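Local coordinates for transcriptional regulator, Crp/Fnr family (Eubacterium rectale ATCC 33656, PDB 3DV8), which probably acts as a transcriptional regulator of the Crp/Fnr family, pairing a cyclic nucleotide-binding domain with a helix-turn-helix domain expected to bind DNA, at residues A153-E167 with K205-Q218. Residues are numbered along the deposited sequence; the frame is centred on the assembly and turned at random.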
ATOM      1  N   ALA A 153     -16.115   2.384  15.132  1.00 57.98           N
ATOM      2  CA  ALA A 153     -17.485   2.203  14.618  1.00 57.64           C
ATOM      3  C   ALA A 153     -17.504   1.318  13.359  1.00 57.93           C
ATOM      4  O   ALA A 153     -18.319   0.394  13.241  1.00 59.08           O
ATOM      5  CB  ALA A 153     -18.106   3.544  14.304  1.00 57.17           C
ATOM      6  N   SER A 154     -16.584   1.591  12.446  1.00 57.72           N
ATOM      7  CA  SER A 154     -16.442   0.823  11.205  1.00 58.22           C
ATOM      8  C   SER A 154     -16.044  -0.641  11.446  1.00 57.74           C
ATOM      9  O   SER A 154     -16.556  -1.543  10.779  1.00 58.06           O
ATOM     10  CB  SER A 154     -15.404   1.496  10.297  1.00 58.64           C
ATOM     11  OG  SER A 154     -15.361   0.863   9.041  1.00 61.77           O
ATOM     12  N   PHE A 155     -15.126  -0.861  12.391  1.00 57.58           N
ATOM     13  CA  PHE A 155     -14.679  -2.208  12.743  1.00 57.60           C
ATOM     14  C   PHE A 155     -15.805  -3.022  13.398  1.00 58.09           C
ATOM     15  O   PHE A 155     -16.009  -4.194  13.038  1.00 58.46           O
ATOM     16  CB  PHE A 155     -13.441  -2.181  13.644  1.00 57.34           C
ATOM     17  CG  PHE A 155     -13.061  -3.531  14.158  1.00 57.27           C
ATOM     18  CD1 PHE A 155     -12.288  -4.383  13.379  1.00 59.21           C
ATOM     19  CD2 PHE A 155     -13.543  -3.987  15.403  1.00 59.16           C
ATOM     20  CE1 PHE A 155     -11.968  -5.674  13.827  1.00 60.51           C
ATOM     21  CE2 PHE A 155     -13.234  -5.277  15.871  1.00 59.12           C
ATOM     22  CZ  PHE A 155     -12.427  -6.118  15.093  1.00 59.88           C
ATOM     23  N   LEU A 156     -16.503  -2.422  14.366  1.00 58.12           N
ATOM     24  CA  LEU A 156     -17.622  -3.099  15.050  1.00 58.66           C
ATOM     25  C   LEU A 156     -18.699  -3.573  14.063  1.00 58.94           C
ATOM     26  O   LEU A 156     -19.226  -4.669  14.221  1.00 58.15           O
ATOM     27  CB  LEU A 156     -18.229  -2.224  16.155  1.00 58.14           C
ATOM     28  CG  LEU A 156     -17.340  -1.877  17.362  1.00 56.60           C
ATOM     29  CD1 LEU A 156     -18.101  -0.942  18.319  1.00 53.09           C
ATOM     30  CD2 LEU A 156     -16.818  -3.119  18.101  1.00 50.54           C
ATOM     31  N   LEU A 157     -18.980  -2.761  13.036  1.00 60.42           N
ATOM     32  CA  LEU A 157     -19.913  -3.129  11.951  1.00 60.93           C
ATOM     33  C   LEU A 157     -19.355  -4.263  11.055  1.00 61.52           C
ATOM     34  O   LEU A 157     -20.121  -5.106  10.575  1.00 60.93           O
ATOM     35  CB  LEU A 157     -20.294  -1.897  11.112  1.00 61.04           C
ATOM     36  CG  LEU A 157     -21.132  -0.840  11.848  1.00 60.85           C
ATOM     37  CD1 LEU A 157     -21.107   0.485  11.133  1.00 57.81           C
ATOM     38  CD2 LEU A 157     -22.570  -1.319  12.061  1.00 58.64           C
ATOM     39  N   GLU A 158     -18.037  -4.293  10.838  1.00 62.77           N
ATOM     40  CA  GLU A 158     -17.423  -5.369  10.056  1.00 63.32           C
ATOM     41  C   GLU A 158     -17.489  -6.688  10.811  1.00 63.55           C
ATOM     42  O   GLU A 158     -17.951  -7.680  10.238  1.00 64.68           O
ATOM     43  CB  GLU A 158     -15.961  -5.084   9.695  1.00 64.02           C
ATOM     44  CG  GLU A 158     -15.354  -6.099   8.679  1.00 64.13           C
ATOM     45  CD  GLU A 158     -13.845  -5.958   8.482  1.00 65.42           C
ATOM     46  OE1 GLU A 158     -13.240  -4.955   8.915  1.00 71.78           O
ATOM     47  OE2 GLU A 158     -13.259  -6.872   7.876  1.00 72.43           O
ATOM     48  N   GLU A 159     -17.008  -6.708  12.061  1.00 63.16           N
ATOM     49  CA  GLU A 159     -17.010  -7.948  12.874  1.00 63.36           C
ATOM     50  C   GLU A 159     -18.393  -8.557  13.067  1.00 62.64           C
ATOM     51  O   GLU A 159     -18.532  -9.781  12.983  1.00 62.71           O
ATOM     52  CB  GLU A 159     -16.337  -7.792  14.248  1.00 64.05           C
ATOM     53  CG  GLU A 159     -14.836  -7.996  14.286  1.00 66.55           C
ATOM     54  CD  GLU A 159     -14.379  -9.446  14.162  1.00 66.62           C
ATOM     55  OE1 GLU A 159     -14.561 -10.066  13.099  1.00 78.13           O
ATOM     56  OE2 GLU A 159     -13.759  -9.961  15.111  1.00 60.34           O
ATOM     57  N   THR A 160     -19.392  -7.711  13.321  1.00 61.59           N
ATOM     58  CA  THR A 160     -20.770  -8.179  13.459  1.00 61.23           C
ATOM     59  C   THR A 160     -21.288  -8.810  12.149  1.00 61.09           C
ATOM     60  O   THR A 160     -22.027  -9.798  12.208  1.00 61.73           O
ATOM     61  CB  THR A 160     -21.729  -7.085  14.013  1.00 60.97           C
ATOM     62  OG1 THR A 160     -21.596  -5.889  13.247  1.00 59.66           O
ATOM     63  CG2 THR A 160     -21.404  -6.774  15.469  1.00 59.93           C
ATOM     64  N   SER A 161     -20.879  -8.278  10.991  1.00 60.96           N
ATOM     65  CA  SER A 161     -21.253  -8.866   9.680  1.00 61.63           C
ATOM     66  C   SER A 161     -20.592 -10.222   9.450  1.00 61.01           C
ATOM     67  O   SER A 161     -21.253 -11.158   9.000  1.00 60.02           O
ATOM     68  CB  SER A 161     -20.912  -7.939   8.510  1.00 61.93           C
ATOM     69  OG  SER A 161     -21.692  -6.766   8.586  1.00 66.09           O
ATOM     70  N   ILE A 162     -19.296 -10.302   9.770  1.00 60.81           N
ATOM     71  CA  ILE A 162     -18.501 -11.538   9.635  1.00 60.93           C
ATOM     72  C   ILE A 162     -19.034 -12.652  10.540  1.00 60.53           C
ATOM     73  O   ILE A 162     -19.230 -13.788  10.083  1.00 60.46           O
ATOM     74  CB  ILE A 162     -17.004 -11.294   9.969  1.00 60.83           C
ATOM     75  CG1 ILE A 162     -16.364 -10.388   8.917  1.00 62.14           C
ATOM     76  CG2 ILE A 162     -16.228 -12.602  10.018  1.00 59.89           C
ATOM     77  CD1 ILE A 162     -14.976  -9.936   9.297  1.00 61.46           C
ATOM     78  N   GLU A 163     -19.243 -12.314  11.816  1.00 60.08           N
ATOM     79  CA  GLU A 163     -19.760 -13.256  12.811  1.00 59.17           C
ATOM     80  C   GLU A 163     -21.267 -13.525  12.682  1.00 58.56           C
ATOM     81  O   GLU A 163     -21.753 -14.525  13.226  1.00 57.72           O
ATOM     82  CB  GLU A 163     -19.449 -12.777  14.244  1.00 59.48           C
ATOM     83  CG  GLU A 163     -17.972 -12.582  14.599  1.00 62.09           C
ATOM     84  CD  GLU A 163     -17.091 -13.804  14.392  1.00 63.67           C
ATOM     85  OE1 GLU A 163     -17.576 -14.944  14.410  1.00 67.67           O
ATOM     86  OE2 GLU A 163     -15.877 -13.613  14.219  1.00 70.95           O
ATOM     87  N   GLY A 164     -21.998 -12.653  11.979  1.00 58.16           N
ATOM     88  CA  GLY A 164     -23.448 -12.790  11.827  1.00 58.25           C
ATOM     89  C   GLY A 164     -24.167 -12.654  13.158  1.00 58.02           C
ATOM     90  O   GLY A 164     -25.119 -13.377  13.427  1.00 58.02           O
ATOM     91  N   THR A 165     -23.699 -11.720  13.986  1.00 58.16           N
ATOM     92  CA  THR A 165     -24.237 -11.504  15.326  1.00 58.07           C
ATOM     93  C   THR A 165     -23.810 -10.128  15.858  1.00 57.77           C
ATOM     94  O   THR A 165     -22.684  -9.702  15.627  1.00 57.48           O
ATOM     95  CB  THR A 165     -23.779 -12.666  16.282  1.00 57.81           C
ATOM     96  OG1 THR A 165     -24.301 -12.472  17.600  1.00 57.37           O
ATOM     97  CG2 THR A 165     -22.263 -12.771  16.353  1.00 55.90           C
ATOM     98  N   ASN A 166     -24.712  -9.440  16.560  1.00 58.53           N
ATOM     99  CA  ASN A 166     -24.401  -8.132  17.201  1.00 59.79           C
ATOM    100  C   ASN A 166     -23.649  -8.267  18.557  1.00 59.83           C
ATOM    101  O   ASN A 166     -23.443  -7.283  19.250  1.00 59.63           O
ATOM    102  CB  ASN A 166     -25.670  -7.275  17.385  1.00 60.11           C
ATOM    103  CG  ASN A 166     -26.638  -7.856  18.411  1.00 63.75           C
ATOM    104  OD1 ASN A 166     -26.940  -9.049  18.387  1.00 70.14           O
ATOM    105  ND2 ASN A 166     -27.126  -7.017  19.310  1.00 70.41           N
ATOM    106  N   GLU A 167     -23.210  -9.481  18.882  1.00 60.50           N
ATOM    107  CA  GLU A 167     -22.565  -9.837  20.129  1.00 61.58           C
ATOM    108  C   GLU A 167     -21.154 -10.314  19.795  1.00 62.28           C
ATOM    109  O   GLU A 167     -20.984 -11.407  19.262  1.00 62.73           O
ATOM    110  CB  GLU A 167     -23.440 -10.933  20.760  1.00 61.80           C
ATOM    111  CG  GLU A 167     -22.965 -11.579  22.018  1.00 62.86           C
ATOM    112  CD  GLU A 167     -24.115 -12.269  22.737  1.00 63.04           C
ATOM    113  OE1 GLU A 167     -24.916 -11.552  23.367  1.00 63.77           O
ATOM    114  OE2 GLU A 167     -24.217 -13.516  22.685  1.00 70.28           O
ATOM    115  N   LYS A 205     -17.286  -9.389  26.429  1.00 62.15           N
ATOM    116  CA  LYS A 205     -18.284  -9.183  25.384  1.00 61.07           C
ATOM    117  C   LYS A 205     -18.638  -7.711  25.145  1.00 58.49           C
ATOM    118  O   LYS A 205     -18.801  -6.938  26.096  1.00 57.48           O
ATOM    119  CB  LYS A 205     -19.565  -9.953  25.771  1.00 61.12           C
ATOM    120  CG  LYS A 205     -20.724  -9.898  24.769  1.00 61.98           C
ATOM    121  CD  LYS A 205     -22.042 -10.365  25.400  1.00 61.94           C
ATOM    122  CE  LYS A 205     -22.067 -11.840  25.654  1.00 60.78           C
ATOM    123  NZ  LYS A 205     -23.422 -12.269  26.089  1.00 61.88           N
ATOM    124  N   ILE A 206     -18.756  -7.368  23.860  1.00 56.59           N
ATOM    125  CA  ILE A 206     -19.222  -6.067  23.383  1.00 55.67           C
ATOM    126  C   ILE A 206     -20.503  -6.383  22.593  1.00 54.45           C
ATOM    127  O   ILE A 206     -20.463  -7.177  21.652  1.00 54.62           O
ATOM    128  CB  ILE A 206     -18.208  -5.355  22.448  1.00 55.55           C
ATOM    129  CG1 ILE A 206     -16.795  -5.351  23.038  1.00 56.38           C
ATOM    130  CG2 ILE A 206     -18.668  -3.914  22.159  1.00 56.13           C
ATOM    131  CD1 ILE A 206     -15.763  -4.703  22.113  1.00 56.19           C
ATOM    132  N   THR A 207     -21.633  -5.819  23.009  1.00 53.50           N
ATOM    133  CA  THR A 207     -22.910  -6.030  22.331  1.00 53.46           C
ATOM    134  C   THR A 207     -23.262  -4.733  21.628  1.00 54.12           C
ATOM    135  O   THR A 207     -23.363  -3.699  22.278  1.00 54.83           O
ATOM    136  CB  THR A 207     -24.028  -6.402  23.312  1.00 53.33           C
ATOM    137  OG1 THR A 207     -23.590  -7.490  24.131  1.00 51.72           O
ATOM    138  CG2 THR A 207     -25.309  -6.776  22.556  1.00 49.69           C
ATOM    139  N   ILE A 208     -23.456  -4.791  20.313  1.00 54.74           N
ATOM    140  CA  ILE A 208     -23.810  -3.612  19.519  1.00 54.85           C
ATOM    141  C   ILE A 208     -25.291  -3.348  19.781  1.00 54.89           C
ATOM    142  O   ILE A 208     -26.127  -4.222  19.530  1.00 54.48           O
ATOM    143  CB  ILE A 208     -23.544  -3.813  17.987  1.00 55.00           C
ATOM    144  CG1 ILE A 208     -22.116  -4.332  17.710  1.00 54.57           C
ATOM    145  CG2 ILE A 208     -23.826  -2.536  17.212  1.00 55.55           C
ATOM    146  CD1 ILE A 208     -21.018  -3.621  18.437  1.00 51.38           C
ATOM    147  N   LEU A 209     -25.596  -2.169  20.328  1.00 55.34           N
ATOM    148  CA  LEU A 209     -26.966  -1.774  20.667  1.00 55.72           C
ATOM    149  C   LEU A 209     -27.633  -1.000  19.528  1.00 56.46           C
ATOM    150  O   LEU A 209     -28.792  -1.274  19.217  1.00 57.00           O
ATOM    151  CB  LEU A 209     -27.006  -0.967  21.971  1.00 55.02           C
ATOM    152  CG  LEU A 209     -26.577  -1.678  23.258  1.00 53.55           C
ATOM    153  CD1 LEU A 209     -26.609  -0.692  24.403  1.00 50.20           C
ATOM    154  CD2 LEU A 209     -27.444  -2.884  23.576  1.00 48.46           C
ATOM    155  N   ASP A 210     -26.922  -0.041  18.921  1.00 57.16           N
ATOM    156  CA  ASP A 210     -27.467   0.749  17.803  1.00 57.16           C
ATOM    157  C   ASP A 210     -26.542   0.658  16.577  1.00 57.83           C
ATOM    158  O   ASP A 210     -25.582   1.430  16.415  1.00 57.33           O
ATOM    159  CB  ASP A 210     -27.758   2.194  18.233  1.00 57.44           C
ATOM    160  CG  ASP A 210     -28.804   2.880  17.342  1.00 58.67           C
ATOM    161  OD1 ASP A 210     -28.828   2.664  16.106  1.00 58.10           O
ATOM    162  OD2 ASP A 210     -29.620   3.644  17.894  1.00 60.97           O
ATOM    163  N   SER A 211     -26.861  -0.318  15.728  1.00 59.12           N
ATOM    164  CA  SER A 211     -26.147  -0.565  14.484  1.00 61.36           C
ATOM    165  C   SER A 211     -26.375   0.565  13.446  1.00 62.07           C
ATOM    166  O   SER A 211     -25.470   0.875  12.668  1.00 62.23           O
ATOM    167  CB  SER A 211     -26.560  -1.921  13.907  1.00 61.09           C
ATOM    168  OG  SER A 211     -25.708  -2.282  12.840  1.00 64.61           O
ATOM    169  N   LYS A 212     -27.578   1.155  13.439  1.00 62.79           N
ATOM    170  CA  LYS A 212     -27.910   2.290  12.562  1.00 62.97           C
ATOM    171  C   LYS A 212     -27.049   3.515  12.914  1.00 63.57           C
ATOM    172  O   LYS A 212     -26.456   4.119  12.018  1.00 63.84           O
ATOM    173  CB  LYS A 212     -29.407   2.633  12.631  1.00 61.91           C
ATOM    174  N   ARG A 213     -26.954   3.849  14.207  1.00 64.45           N
ATOM    175  CA  ARG A 213     -26.114   4.986  14.675  1.00 65.27           C
ATOM    176  C   ARG A 213     -24.608   4.780  14.514  1.00 65.76           C
ATOM    177  O   ARG A 213     -23.896   5.753  14.264  1.00 66.16           O
ATOM    178  CB  ARG A 213     -26.399   5.362  16.125  1.00 65.29           C
ATOM    179  CG  ARG A 213     -27.685   6.115  16.325  1.00 65.34           C
ATOM    180  CD  ARG A 213     -27.927   6.329  17.803  1.00 67.04           C
ATOM    181  NE  ARG A 213     -26.917   7.169  18.443  1.00 70.06           N
ATOM    182  CZ  ARG A 213     -26.833   7.400  19.757  1.00 69.83           C
ATOM    183  NH1 ARG A 213     -27.697   6.855  20.616  1.00 71.21           N
ATOM    184  NH2 ARG A 213     -25.863   8.189  20.217  1.00 72.26           N
ATOM    185  N   LEU A 214     -24.119   3.550  14.710  1.00 66.23           N
ATOM    186  CA  LEU A 214     -22.692   3.244  14.464  1.00 66.46           C
ATOM    187  C   LEU A 214     -22.350   3.462  12.993  1.00 66.96           C
ATOM    188  O   LEU A 214     -21.264   3.954  12.684  1.00 66.48           O
ATOM    189  CB  LEU A 214     -22.304   1.808  14.866  1.00 66.50           C
ATOM    190  CG  LEU A 214     -22.116   1.488  16.345  1.00 67.20           C
ATOM    191  CD1 LEU A 214     -21.869   0.012  16.490  1.00 68.04           C
ATOM    192  CD2 LEU A 214     -20.962   2.280  16.956  1.00 66.14           C
ATOM    193  N   GLU A 215     -23.272   3.091  12.102  1.00 68.36           N
ATOM    194  CA  GLU A 215     -23.079   3.300  10.669  1.00 70.25           C
ATOM    195  C   GLU A 215     -23.017   4.787  10.303  1.00 70.25           C
ATOM    196  O   GLU A 215     -22.257   5.145   9.414  1.00 69.93           O
ATOM    197  CB  GLU A 215     -24.115   2.557   9.820  1.00 70.69           C
ATOM    198  CG  GLU A 215     -23.774   2.618   8.328  1.00 75.99           C
ATOM    199  CD  GLU A 215     -24.323   1.461   7.540  1.00 81.73           C
ATOM    200  OE1 GLU A 215     -25.539   1.195   7.653  1.00 86.09           O
ATOM    201  OE2 GLU A 215     -23.532   0.831   6.796  1.00 85.34           O
ATOM    202  N   THR A 216     -23.774   5.645  10.996  1.00 70.36           N
ATOM    203  CA  THR A 216     -23.690   7.096  10.750  1.00 70.30           C
ATOM    204  C   THR A 216     -22.347   7.706  11.253  1.00 70.39           C
ATOM    205  O   THR A 216     -21.921   8.723  10.705  1.00 70.55           O
ATOM    206  CB  THR A 216     -24.956   7.871  11.212  1.00 69.91           C
ATOM    207  OG1 THR A 216     -25.166   7.682  12.608  1.00 71.02           O
ATOM    208  CG2 THR A 216     -26.180   7.384  10.444  1.00 66.96           C
ATOM    209  N   LEU A 217     -21.685   7.093  12.254  1.00 70.52           N
ATOM    210  CA  LEU A 217     -20.301   7.503  12.655  1.00 70.58           C
ATOM    211  C   LEU A 217     -19.328   7.153  11.540  1.00 70.67           C
ATOM    212  O   LEU A 217     -18.622   8.021  11.059  1.00 70.18           O
ATOM    213  CB  LEU A 217     -19.792   6.842  13.948  1.00 70.08           C
ATOM    214  CG  LEU A 217     -19.828   7.617  15.250  1.00 69.85           C
ATOM    215  CD1 LEU A 217     -19.330   6.708  16.371  1.00 66.94           C
ATOM    216  CD2 LEU A 217     -18.957   8.861  15.131  1.00 68.39           C
ATOM    217  N   GLN A 218     -19.307   5.870  11.158  1.00 71.19           N
ATOM    218  CA  GLN A 218     -18.479   5.336  10.052  1.00 71.67           C
ATOM    219  C   GLN A 218     -18.514   6.252   8.810  1.00 72.33           C
ATOM    220  O   GLN A 218     -17.474   6.594   8.241  1.00 72.61           O
ATOM    221  CB  GLN A 218     -18.994   3.935   9.668  1.00 71.34           C
ATOM    222  CG  GLN A 218     -18.312   3.225   8.482  1.00 71.88           C
ATOM    223  CD  GLN A 218     -19.052   1.959   8.064  1.00 73.64           C
ATOM    224  OE1 GLN A 218     -20.270   1.976   7.844  1.00 78.09           O
ATOM    225  NE2 GLN A 218     -18.315   0.855   7.926  1.00 79.77           N
TER
HETATM  226  O   HOH W   1     -25.528  -9.261  24.578  1.00 57.18           O
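Leu-157 enters helix 211-218 as a knob into the hole formed by Ser-211, Leu-214, Glu-215 and Gln-218. With CG turned away from its carbonyl carbon (chi1 -67°), its two methyls divide the work: CD1 lies 3.5 Å from CA of Glu-215, and CD2 meets OG of Ser-211. The axes of helix segments 153-163 and 211-218 come within 8.6 Å, their N-to-C directions 131° apart, close enough for CB of Ala-153 to rest 3.7 Å from CB of Leu-217. Gln-218, extended beyond CG, lays its aliphatic part against Ser-154 and gives a nearly straight hydrogen bond from NE2 to Ser-154 OG (3.2 Å), which lies close to the amide plane. A leucine in place of this glutamine would probably leave Ser-154 OG without its amide donor.

Toward the strand, the side chains of Thr-160 and Ile-208 reach toward each other, CG2 of Thr-160 against CG1 of Ile-208, and Ile-208 CD1 reaches Leu-156, whose side chain also touches Phe-193 of helix 183-195. Asn-166 grips Ile-208 twice: its backbone O accepts from Ile-208 N (2.7 Å), and its side-chain ND2 donates to Ile-208 O (3.0 Å) in the carbonyl plane. Next to it, Glu-167 OE1 forms a salt bridge with Lys-205 NZ (3.2 Å), whose hydrogen bond is weak, and shares a water with Thr-207 OG1. Helix 148-163 thus packs on the C-terminal helix and the small antiparallel sheet of a winged helix-turn-helix domain, as in other Crp/Fnr regulators.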